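Local coordinates for protein cysteine protease (PDB 5HU4) that cleaves the C-terminal sorting signal of surface proteins, holds them as a thioester intermediate and transfers them covalently to the bacterial cell wall, at residues E131-K135 against E136-K140; M52-E55 against S56-F59. One frame throughout, in Å; residues are numbered along the deposited sequence.

Interaction 1: E131-K135 against E136-K140; sequences EKLTK and ELENK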
loop_
_atom_site.group_PDB
_atom_site.type_symbol
_atom_site.label_atom_id
_atom_site.label_comp_id
_atom_site.label_asym_id
_atom_site.label_seq_id
_atom_site.Cartn_x
_atom_site.Cartn_y
_atom_site.Cartn_z
ATOM N N GLU A 131 -0.604 -0.787 -17.174
ATOM C CA GLU A 131 -1.339 -0.203 -18.290
ATOM C C GLU A 131 -1.706 1.258 -18.047
ATOM O O GLU A 131 -1.773 1.714 -16.905
ATOM C CB GLU A 131 -2.602 -1.018 -18.579
ATOM C CG GLU A 131 -3.342 -1.495 -17.340
ATOM C CD GLU A 131 -4.544 -2.355 -17.680
ATOM O OE1 GLU A 131 -4.829 -3.310 -16.925
ATOM O OE2 GLU A 131 -5.204 -2.076 -18.703
ATOM N N LYS A 132 -1.935 1.983 -19.140
ATOM C CA LYS A 132 -2.301 3.393 -19.085
ATOM C C LYS A 132 -3.606 3.583 -18.323
ATOM O O LYS A 132 -4.586 2.881 -18.579
ATOM C CB LYS A 132 -2.428 3.963 -20.501
ATOM C CG LYS A 132 -1.848 5.358 -20.676
ATOM C CD LYS A 132 -2.021 5.850 -22.105
ATOM C CE LYS A 132 -3.419 6.398 -22.337
ATOM N NZ LYS A 132 -3.557 7.783 -21.805
ATOM N N LEU A 133 -3.619 4.527 -17.388
ATOM C CA LEU A 133 -4.834 4.801 -16.634
ATOM C C LEU A 133 -5.839 5.566 -17.482
ATOM O O LEU A 133 -5.534 6.626 -18.029
ATOM C CB LEU A 133 -4.531 5.585 -15.358
ATOM C CG LEU A 133 -5.738 5.673 -14.420
ATOM C CD1 LEU A 133 -5.886 4.389 -13.614
ATOM C CD2 LEU A 133 -5.651 6.886 -13.504
ATOM N N THR A 134 -7.040 5.015 -17.592
ATOM C CA THR A 134 -8.126 5.670 -18.305
ATOM C C THR A 134 -9.199 6.097 -17.317
ATOM O O THR A 134 -9.127 5.753 -16.135
ATOM C CB THR A 134 -8.738 4.747 -19.368
ATOM O OG1 THR A 134 -9.103 3.501 -18.764
ATOM C CG2 THR A 134 -7.740 4.483 -20.485
ATOM N N LYS A 135 -10.186 6.847 -17.797
ATOM C CA LYS A 135 -11.284 7.283 -16.948
ATOM C C LYS A 135 -12.014 6.085 -16.350
ATOM O O LYS A 135 -12.315 6.054 -15.159
ATOM C CB LYS A 135 -12.262 8.150 -17.739
ATOM C CG LYS A 135 -11.996 9.646 -17.632
ATOM C CD LYS A 135 -12.546 10.381 -18.832
ATOM C CE LYS A 135 -11.570 11.433 -19.315
ATOM N NZ LYS A 135 -10.233 10.843 -19.611
ATOM N N GLU A 136 -12.275 5.087 -17.188
ATOM C CA GLU A 136 -12.994 3.885 -16.772
ATOM C C GLU A 136 -12.238 3.092 -15.703
ATOM O O GLU A 136 -12.838 2.632 -14.732
ATOM C CB GLU A 136 -13.282 2.998 -17.993
ATOM C CG GLU A 136 -12.041 2.522 -18.726
ATOM C CD GLU A 136 -12.356 1.772 -20.002
ATOM O OE1 GLU A 136 -13.521 1.358 -20.181
ATOM O OE2 GLU A 136 -11.433 1.591 -20.828
ATOM N N LEU A 137 -10.926 2.944 -15.876
ATOM C CA LEU A 137 -10.106 2.193 -14.931
ATOM C C LEU A 137 -9.986 2.938 -13.610
ATOM O O LEU A 137 -10.055 2.337 -12.538
ATOM C CB LEU A 137 -8.715 1.926 -15.513
ATOM C CG LEU A 137 -8.613 0.860 -16.605
ATOM C CD1 LEU A 137 -7.249 0.905 -17.278
ATOM C CD2 LEU A 137 -8.885 -0.521 -16.032
ATOM N N GLU A 138 -9.804 4.252 -13.699
ATOM C CA GLU A 138 -9.714 5.095 -12.513
ATOM C C GLU A 138 -10.994 5.018 -11.691
ATOM O O GLU A 138 -10.946 4.855 -10.475
ATOM C CB GLU A 138 -9.423 6.545 -12.903
ATOM C CG GLU A 138 -9.868 7.561 -11.868
ATOM C CD GLU A 138 -9.296 8.939 -12.117
ATOM O OE1 GLU A 138 -9.691 9.576 -13.115
ATOM O OE2 GLU A 138 -8.458 9.390 -11.311
ATOM N N ASN A 139 -12.137 5.129 -12.360
ATOM C CA ASN A 139 -13.422 5.084 -11.674
ATOM C C ASN A 139 -13.785 3.683 -11.189
ATOM O O ASN A 139 -14.588 3.529 -10.269
ATOM C CB ASN A 139 -14.531 5.618 -12.584
ATOM C CG ASN A 139 -14.748 7.111 -12.424
ATOM O OD1 ASN A 139 -14.188 7.915 -13.169
ATOM N ND2 ASN A 139 -15.565 7.489 -11.446
ATOM N N LYS A 140 -13.194 2.662 -11.801
ATOM C CA LYS A 140 -13.489 1.287 -11.415
ATOM C C LYS A 140 -12.703 0.871 -10.177
ATOM O O LYS A 140 -13.267 0.334 -9.225
ATOM C CB LYS A 140 -13.189 0.321 -12.562
ATOM C CG LYS A 140 -13.898 -1.018 -12.426
ATOM C CD LYS A 140 -13.202 -2.115 -13.215
ATOM C CE LYS A 140 -13.989 -3.415 -13.141
ATOM N NZ LYS A 140 -14.501 -3.674 -11.766
#
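Thr134, at the N-cap position just before helix 135-141, accepts through OG1 a weak, long capping bond from Leu137 N, 3.5 Å away. The hydroxyl reaches that amide because it sits between its own backbone N and carbonyl carbon, chi1 53°, turned forward over the first helical turn. Glu136 and Leu137 close around it. The side chain of Glu136 runs beside that of Thr134 in the same direction, its CG 3.1 Å from Thr134 OG1, while Leu137 CG comes to 3.4 Å from the same oxygen. Threonine suits this place, since its short beta-branched side chain keeps the hydroxyl close enough to the chain to turn back to the amide three residues on.

The backbone of the cap is held more firmly. Glu138 N donates to Thr134 O over 2.9 Å and Asn139 N to Lys135 O over 3.0 Å, the i to i+4 bonds of the first helical turn.

Further out, the two leucines and the stem of Glu138 pack in the angle between the end of strand 119-132 and the helix. Leu133 CD2 lies 3.8 Å from Glu138 CB, the two side chains crossing nearly at right angles, and Leu133 CD1 meets Leu137 CB at 4.2 Å. Leu137 CD1 also comes within 3.6 Å of Lys132 O. Both leucines rest on Leu79 of strand 78-91, and backbone bonds between Glu131 and Leu79 and between Leu133 and Glu77 keep the chain beside its sheet partner until just before the cap.

Glu136 and Glu138, both in the first turn, would be expected to interact favourably with the helix dipole, an effect Lys135 would partly offset. The junction is probably oriented by leucine packing, while main-chain bonds hold the helix start and the weak threonine bond adds a little.

Interaction 2: M52-E55 against S56-F59; sequences MRDE and SMLF
Asp54 and Met57 are the ends of a type I beta turn in the loop that follows strand 44-48 of the sortase domain, a few residues after the active-site His50.

Hydrogen bonds define the turn. Met57 N donates to Asp54 O over 3.0 Å, the bond that closes it, reaching the oxygen from above the carbonyl plane. The Asp54 side chain adds a second grip: with CG anti to the backbone N, chi1 -176°, its carboxylate swings over the turn, and OD1 takes a 2.7 Å bond from Ser56 OG, which approaches from above the carboxylate plane. The main-chain N-H of Ser56 gives the same OD1 a weak bond, like that of an Asx turn. Aspartate fits the first position of such a turn because its short acid can fold back on the residue two places ahead, where serine contributes its hydroxyl. The Met57 stem crosses the Asp54 side chain at about a right angle, Met57 CG 3.2 Å from Asp54 OD2.

A water ties the bend together from within. It accepts from Met52 N and lies within bonding distance of Asp54 O and Met57 O.

A salt bridge joins Arg53 NH1 to Glu55 OE2 within the first half, the carboxylate carbon lying at the edge of the guanidinium, in its plane; the other oxygen, Glu55 OE1, is hydrogen-bonded to His51 NE2. Both Arg53 and Glu55 also touch Pro114.

Apolar contacts, finally, are made by long, flexible methionines, able to bend across an irregular loop. Met52 also packs on Leu28, and buried Leu58, the residue after the turn, touches the active-site His50. Between the segments, Met52 SD reaches Leu58 CD1 at 4.1 Å and lies closer still to Met57 CE, 3.6 Å from sulfur to methyl carbon.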
loop_
_atom_site.group_PDB
_atom_site.type_symbol
_atom_site.label_atom_id
_atom_site.label_comp_id
_atom_site.label_asym_id
_atom_site.label_seq_id
_atom_site.Cartn_x
_atom_site.Cartn_y
_atom_site.Cartn_z
ATOM N N MET A 52 -5.822 1.999 12.836
ATOM C CA MET A 52 -6.610 2.708 13.836
ATOM C C MET A 52 -7.567 1.767 14.555
ATOM O O MET A 52 -7.768 0.631 14.126
ATOM C CB MET A 52 -7.385 3.856 13.186
ATOM C CG MET A 52 -6.499 4.906 12.538
ATOM S SD MET A 52 -7.433 6.314 11.919
ATOM C CE MET A 52 -8.022 7.029 13.452
ATOM N N ARG A 53 -8.149 2.242 15.655
ATOM C CA ARG A 53 -9.116 1.451 16.410
ATOM C C ARG A 53 -10.303 1.105 15.519
ATOM O O ARG A 53 -10.819 -0.013 15.559
ATOM C CB ARG A 53 -9.583 2.200 17.658
ATOM C CG ARG A 53 -10.434 1.353 18.590
ATOM C CD ARG A 53 -9.657 0.142 19.078
ATOM N NE ARG A 53 -10.535 -0.915 19.571
ATOM C CZ ARG A 53 -10.981 -1.922 18.826
ATOM N NH1 ARG A 53 -10.630 -2.013 17.549
ATOM N NH2 ARG A 53 -11.778 -2.840 19.356
ATOM N N ASP A 54 -10.728 2.074 14.716
ATOM C CA ASP A 54 -11.700 1.817 13.666
ATOM C C ASP A 54 -11.013 0.979 12.593
ATOM O O ASP A 54 -10.242 1.499 11.786
ATOM C CB ASP A 54 -12.243 3.127 13.090
ATOM C CG ASP A 54 -13.328 2.910 12.049
ATOM O OD1 ASP A 54 -13.746 1.751 11.843
ATOM O OD2 ASP A 54 -13.772 3.906 11.438
ATOM N N GLU A 55 -11.298 -0.319 12.597
ATOM C CA GLU A 55 -10.596 -1.278 11.748
ATOM C C GLU A 55 -10.818 -1.044 10.254
ATOM O O GLU A 55 -10.131 -1.637 9.424
ATOM C CB GLU A 55 -11.023 -2.703 12.109
ATOM C CG GLU A 55 -10.858 -3.048 13.581
ATOM C CD GLU A 55 -9.407 -3.044 14.023
ATOM O OE1 GLU A 55 -8.613 -3.830 13.465
ATOM O OE2 GLU A 55 -9.061 -2.255 14.928
ATOM N N SER A 56 -11.772 -0.184 9.918
ATOM C CA SER A 56 -12.096 0.091 8.521
ATOM C C SER A 56 -11.242 1.217 7.944
ATOM O O SER A 56 -11.252 1.458 6.737
ATOM C CB SER A 56 -13.579 0.444 8.380
ATOM O OG SER A 56 -13.904 1.594 9.144
ATOM N N MET A 57 -10.500 1.898 8.810
ATOM C CA MET A 57 -9.720 3.063 8.400
ATOM C C MET A 57 -8.329 2.703 7.888
ATOM O O MET A 57 -7.688 1.780 8.395
ATOM C CB MET A 57 -9.591 4.046 9.565
ATOM C CG MET A 57 -10.918 4.526 10.119
ATOM S SD MET A 57 -11.520 6.025 9.322
ATOM C CE MET A 57 -10.309 7.215 9.887
ATOM N N LEU A 58 -7.880 3.448 6.881
ATOM C CA LEU A 58 -6.513 3.368 6.364
ATOM C C LEU A 58 -6.077 1.946 6.002
ATOM O O LEU A 58 -6.673 1.313 5.132
ATOM C CB LEU A 58 -5.540 3.980 7.375
ATOM C CG LEU A 58 -5.827 5.444 7.722
ATOM C CD1 LEU A 58 -4.873 5.956 8.791
ATOM C CD2 LEU A 58 -5.759 6.316 6.475
ATOM N N PHE A 59 -5.034 1.450 6.666
ATOM C CA PHE A 59 -4.504 0.123 6.358
ATOM C C PHE A 59 -4.952 -0.942 7.351
ATOM O O PHE A 59 -4.427 -2.052 7.357
ATOM C CB PHE A 59 -2.976 0.153 6.303
ATOM C CG PHE A 59 -2.428 0.349 4.921
ATOM C CD1 PHE A 59 -3.277 0.607 3.857
ATOM C CD2 PHE A 59 -1.067 0.260 4.679
ATOM C CE1 PHE A 59 -2.777 0.786 2.583
ATOM C CE2 PHE A 59 -0.562 0.437 3.409
ATOM C CZ PHE A 59 -1.418 0.700 2.358
HETATM O O HOH W 1 -7.511 0.856 11.030
#

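The two contacts lie in series along the chain: interaction 2 closes, in the loop between strands 44-48 and 70-74, well before interaction 1 opens at the end of strand 119-132. Their centres are 26 Å apart and their nearest atoms about 16 Å, so they do not touch. Both are local surface contacts following strands of the same mixed sheet, which links them through strands 44-48, 105-111 and 119-132, neighbours in that order. Their settings differ: the 52-59 loop adjoins the active site, with Met52 about 9 Å from Cys111 between side chains, whereas 131-140 lies away from it and leads from the last strand to the C-terminal helix.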